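PDB 5WCJ: eEF1A lysine and N-terminal methyltransferase from Homo sapiens, which methylates translation elongation factor eEF1A, its N-terminal half dimethylating a lysine and its C-terminal domain, the part seen here with S-adenosyl-L-homocysteine, trimethylating the N-terminal glycine. Local coordinates for residues A[21-32]-A[189-200]. Residues are numbered along the deposited sequence; the frame is centred on the assembly and turned at random.
Sequences EHHKAMIAGLAL and RRIEGEVNEILF
The ring of F200 presents its edge to the helix 21-28: the carbonyl O of A25 lies in the ring plane, 3.4 Å from CZ, where the slightly positive C-H rim suits an oxygen; R189 CB also meets this edge. I198 CG2 rests on one face, toward the rim, and G29 CA approaches obliquely, 3.5 Å from CE1; a CB here would clash with the ring, hence glycine. A28 CB meets the R189 guanidinium obliquely, 3.5 Å from NH1. The H22 ring, about 5 Å from the bound S-adenosyl-L-homocysteine, has N196 ND2, hydrogen-bonded to N163, over one face and E194 OE1 oblique to it; its NE2 is hydrogen-bonded to D124. Apolar side chains fill the middle. A25 CB fits against I191 CD1 at a tight 3.4 Å, a spot for a small methyl, and chi1 (-55°) and chi2 (-52°) together turn I198 CD1 onto M26 CG at 3.7 Å. An alanine in place of I198 would remove CG1, CD1 and CG2, probably opening a gap beside A25 and M26 and leaving the F200 face less supported. With no hydrogen bond across, the helix packs near-parallel (12°) to strand 197-200, in a sheet where antiparallel 197-202 lies between 158-164 and 185-190, the 3-2-1-4-5-7-6 order of the Rossmann-like methyltransferase fold.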
loop_
_atom_site.group_PDB
_atom_site.type_symbol
_atom_site.label_atom_id
_atom_site.label_comp_id
_atom_site.label_asym_id
_atom_site.label_seq_id
_atom_site.Cartn_x
_atom_site.Cartn_y
_atom_site.Cartn_z
ATOM N N GLU A 21 7.263 12.754 -0.264
ATOM C CA GLU A 21 6.533 12.986 0.978
ATOM C C GLU A 21 5.283 12.126 1.112
ATOM O O GLU A 21 5.030 11.628 2.196
ATOM C CB GLU A 21 6.201 14.476 1.178
ATOM C CG GLU A 21 7.386 15.310 1.630
ATOM C CD GLU A 21 7.938 14.879 2.988
ATOM O OE1 GLU A 21 7.208 14.959 4.001
ATOM O OE2 GLU A 21 9.114 14.460 3.044
ATOM N N HIS A 22 4.522 11.915 0.034
ATOM C CA HIS A 22 3.322 11.086 0.182
ATOM C C HIS A 22 3.697 9.616 0.350
ATOM O O HIS A 22 3.020 8.897 1.083
ATOM C CB HIS A 22 2.241 11.366 -0.866
ATOM C CG HIS A 22 2.398 10.631 -2.163
ATOM N ND1 HIS A 22 3.062 11.170 -3.244
ATOM C CD2 HIS A 22 1.899 9.444 -2.579
ATOM C CE1 HIS A 22 3.009 10.318 -4.255
ATOM N NE2 HIS A 22 2.306 9.264 -3.880
ATOM N N HIS A 23 4.806 9.188 -0.249
ATOM C CA HIS A 23 5.289 7.813 0.004
ATOM C C HIS A 23 5.711 7.567 1.434
ATOM O O HIS A 23 5.347 6.538 2.015
ATOM C CB HIS A 23 6.381 7.412 -0.985
ATOM C CG HIS A 23 5.858 7.136 -2.355
ATOM N ND1 HIS A 23 6.667 7.128 -3.469
ATOM C CD2 HIS A 23 4.602 6.859 -2.796
ATOM C CE1 HIS A 23 5.936 6.849 -4.536
ATOM N NE2 HIS A 23 4.678 6.691 -4.159
ATOM N N LYS A 24 6.464 8.501 2.021
ATOM C CA LYS A 24 6.814 8.413 3.447
ATOM C C LYS A 24 5.584 8.292 4.344
ATOM O O LYS A 24 5.558 7.491 5.276
ATOM C CB LYS A 24 7.610 9.646 3.877
ATOM C CG LYS A 24 8.999 9.750 3.271
ATOM C CD LYS A 24 9.615 11.094 3.625
ATOM C CE LYS A 24 11.062 11.194 3.170
ATOM N NZ LYS A 24 11.438 12.614 2.912
ATOM N N ALA A 25 4.561 9.084 4.055
ATOM C CA ALA A 25 3.280 8.992 4.781
ATOM C C ALA A 25 2.568 7.645 4.617
ATOM O O ALA A 25 2.003 7.126 5.584
ATOM C CB ALA A 25 2.366 10.119 4.349
ATOM N N MET A 26 2.597 7.067 3.406
ATOM C CA MET A 26 1.965 5.747 3.198
ATOM C C MET A 26 2.690 4.641 3.981
ATOM O O MET A 26 2.052 3.850 4.661
ATOM C CB MET A 26 1.856 5.392 1.717
ATOM C CG MET A 26 0.921 6.331 0.968
ATOM S SD MET A 26 0.972 6.077 -0.802
ATOM C CE MET A 26 -0.148 4.713 -0.938
ATOM N N ILE A 27 4.016 4.648 3.914
ATOM C CA ILE A 27 4.863 3.705 4.650
ATOM C C ILE A 27 4.603 3.830 6.162
ATOM O O ILE A 27 4.539 2.828 6.871
ATOM C CB ILE A 27 6.360 3.915 4.278
ATOM C CG1 ILE A 27 6.617 3.483 2.825
ATOM C CG2 ILE A 27 7.259 3.116 5.202
ATOM C CD1 ILE A 27 7.815 4.149 2.174
ATOM N N ALA A 28 4.366 5.045 6.638
ATOM C CA ALA A 28 4.048 5.288 8.054
ATOM C C ALA A 28 2.841 4.500 8.542
ATOM O O ALA A 28 2.764 4.152 9.720
ATOM C CB ALA A 28 3.871 6.781 8.316
ATOM N N GLY A 29 1.903 4.180 7.636
ATOM C CA GLY A 29 0.754 3.383 7.970
ATOM C C GLY A 29 1.001 1.982 8.465
ATOM O O GLY A 29 0.123 1.385 9.117
ATOM N N LEU A 30 2.177 1.443 8.142
ATOM C CA LEU A 30 2.579 0.147 8.684
ATOM C C LEU A 30 2.610 0.151 10.229
ATOM O O LEU A 30 2.426 -0.906 10.869
ATOM C CB LEU A 30 3.937 -0.263 8.132
ATOM C CG LEU A 30 4.081 -0.441 6.624
ATOM C CD1 LEU A 30 5.516 -0.788 6.242
ATOM C CD2 LEU A 30 3.132 -1.507 6.137
ATOM N N ALA A 31 2.798 1.327 10.831
ATOM C CA ALA A 31 2.722 1.441 12.300
ATOM C C ALA A 31 1.370 1.021 12.911
ATOM O O ALA A 31 1.326 0.626 14.074
ATOM C CB ALA A 31 3.098 2.839 12.734
ATOM N N LEU A 32 0.279 1.033 12.133
ATOM C CA LEU A 32 -1.016 0.556 12.630
ATOM C C LEU A 32 -1.165 -0.968 12.714
ATOM O O LEU A 32 -2.215 -1.446 13.155
ATOM C CB LEU A 32 -2.170 1.124 11.787
ATOM C CG LEU A 32 -2.209 2.652 11.682
ATOM C CD1 LEU A 32 -3.310 3.090 10.737
ATOM C CD2 LEU A 32 -2.412 3.269 13.053
ATOM N N ARG A 189 -4.007 11.630 7.004
ATOM C CA ARG A 189 -2.821 12.468 7.039
ATOM C C ARG A 189 -2.811 13.395 5.843
ATOM O O ARG A 189 -2.786 12.910 4.717
ATOM C CB ARG A 189 -1.554 11.627 7.070
ATOM C CG ARG A 189 -0.296 12.476 7.286
ATOM C CD ARG A 189 0.963 11.723 7.555
ATOM N NE ARG A 189 0.756 10.703 8.564
ATOM C CZ ARG A 189 1.712 9.982 9.118
ATOM N NH1 ARG A 189 2.980 10.155 8.780
ATOM N NH2 ARG A 189 1.371 9.067 10.019
ATOM N N ARG A 190 -2.828 14.713 6.080
ATOM C CA ARG A 190 -2.605 15.705 5.005
ATOM C C ARG A 190 -1.092 15.820 4.799
ATOM O O ARG A 190 -0.336 15.723 5.754
ATOM C CB ARG A 190 -3.210 17.075 5.328
ATOM C CG ARG A 190 -4.647 17.088 5.830
ATOM C CD ARG A 190 -5.646 16.416 4.908
ATOM N NE ARG A 190 -6.345 17.368 4.040
ATOM C CZ ARG A 190 -5.926 17.827 2.859
ATOM N NH1 ARG A 190 -4.765 17.445 2.330
ATOM N NH2 ARG A 190 -6.694 18.689 2.193
ATOM N N ILE A 191 -0.642 15.978 3.563
ATOM C CA ILE A 191 0.790 15.997 3.262
ATOM C C ILE A 191 1.248 17.445 3.089
ATOM O O ILE A 191 0.625 18.226 2.366
ATOM C CB ILE A 191 1.126 15.152 2.015
ATOM C CG1 ILE A 191 0.569 13.721 2.133
ATOM C CG2 ILE A 191 2.630 15.107 1.767
ATOM C CD1 ILE A 191 0.923 13.015 3.423
ATOM N N GLU A 192 2.350 17.793 3.750
ATOM C CA GLU A 192 2.891 19.157 3.701
ATOM C C GLU A 192 3.251 19.521 2.278
ATOM O O GLU A 192 3.910 18.745 1.592
ATOM C CB GLU A 192 4.149 19.272 4.590
ATOM N N GLY A 193 2.786 20.678 1.824
ATOM C CA GLY A 193 3.167 21.215 0.527
ATOM C C GLY A 193 2.469 20.584 -0.662
ATOM O O GLY A 193 2.907 20.770 -1.796
ATOM N N GLU A 194 1.397 19.820 -0.426
ATOM C CA GLU A 194 0.648 19.221 -1.537
ATOM C C GLU A 194 -0.787 18.936 -1.159
ATOM O O GLU A 194 -1.143 18.925 0.014
ATOM C CB GLU A 194 1.359 17.990 -2.100
ATOM C CG GLU A 194 1.595 16.859 -1.129
ATOM C CD GLU A 194 2.465 15.755 -1.730
ATOM O OE1 GLU A 194 1.941 14.656 -2.003
ATOM O OE2 GLU A 194 3.681 15.988 -1.939
ATOM N N VAL A 195 -1.628 18.760 -2.177
ATOM C CA VAL A 195 -3.066 18.557 -1.968
ATOM C C VAL A 195 -3.436 17.118 -1.490
ATOM O O VAL A 195 -4.480 16.904 -0.892
ATOM C CB VAL A 195 -3.846 18.934 -3.261
ATOM C CG1 VAL A 195 -3.597 17.944 -4.387
ATOM C CG2 VAL A 195 -5.329 19.107 -2.976
ATOM N N ASN A 196 -2.565 16.165 -1.779
ATOM C CA ASN A 196 -2.757 14.731 -1.454
ATOM C C ASN A 196 -3.056 14.526 0.001
ATOM O O ASN A 196 -2.459 15.194 0.866
ATOM C CB ASN A 196 -1.475 13.933 -1.758
ATOM C CG ASN A 196 -1.042 14.053 -3.188
ATOM O OD1 ASN A 196 -0.801 15.168 -3.672
ATOM N ND2 ASN A 196 -0.968 12.926 -3.894
ATOM N N GLU A 197 -3.969 13.622 0.296
ATOM C CA GLU A 197 -4.046 13.113 1.636
ATOM C C GLU A 197 -4.011 11.591 1.652
ATOM O O GLU A 197 -4.428 10.937 0.695
ATOM C CB GLU A 197 -5.243 13.662 2.366
ATOM C CG GLU A 197 -6.580 13.189 1.915
ATOM C CD GLU A 197 -7.687 14.015 2.561
ATOM O OE1 GLU A 197 -7.678 15.275 2.415
ATOM O OE2 GLU A 197 -8.562 13.399 3.202
ATOM N N ILE A 198 -3.494 11.043 2.740
ATOM C CA ILE A 198 -3.363 9.607 2.874
ATOM C C ILE A 198 -4.427 9.162 3.849
ATOM O O ILE A 198 -4.552 9.719 4.949
ATOM C CB ILE A 198 -1.952 9.153 3.343
ATOM C CG1 ILE A 198 -0.854 9.696 2.420
ATOM C CG2 ILE A 198 -1.923 7.635 3.464
ATOM C CD1 ILE A 198 -1.060 9.428 0.935
ATOM N N LEU A 199 -5.234 8.185 3.427
ATOM C CA LEU A 199 -6.211 7.587 4.269
ATOM C C LEU A 199 -5.715 6.220 4.707
ATOM O O LEU A 199 -5.236 5.434 3.905
ATOM C CB LEU A 199 -7.534 7.415 3.544
ATOM C CG LEU A 199 -8.041 8.639 2.770
ATOM C CD1 LEU A 199 -9.390 8.308 2.150
ATOM C CD2 LEU A 199 -8.156 9.842 3.644
ATOM N N PHE A 200 -5.876 5.940 5.980
ATOM C CA PHE A 200 -5.482 4.654 6.564
ATOM C C PHE A 200 -6.756 4.033 7.108
ATOM O O PHE A 200 -7.411 4.592 8.028
ATOM C CB PHE A 200 -4.500 4.852 7.708
ATOM C CG PHE A 200 -3.328 5.717 7.381
ATOM C CD1 PHE A 200 -2.169 5.166 6.840
ATOM C CD2 PHE A 200 -3.358 7.096 7.648
ATOM C CE1 PHE A 200 -1.082 5.967 6.548
ATOM C CE2 PHE A 200 -2.273 7.895 7.357
ATOM C CZ PHE A 200 -1.122 7.327 6.827
#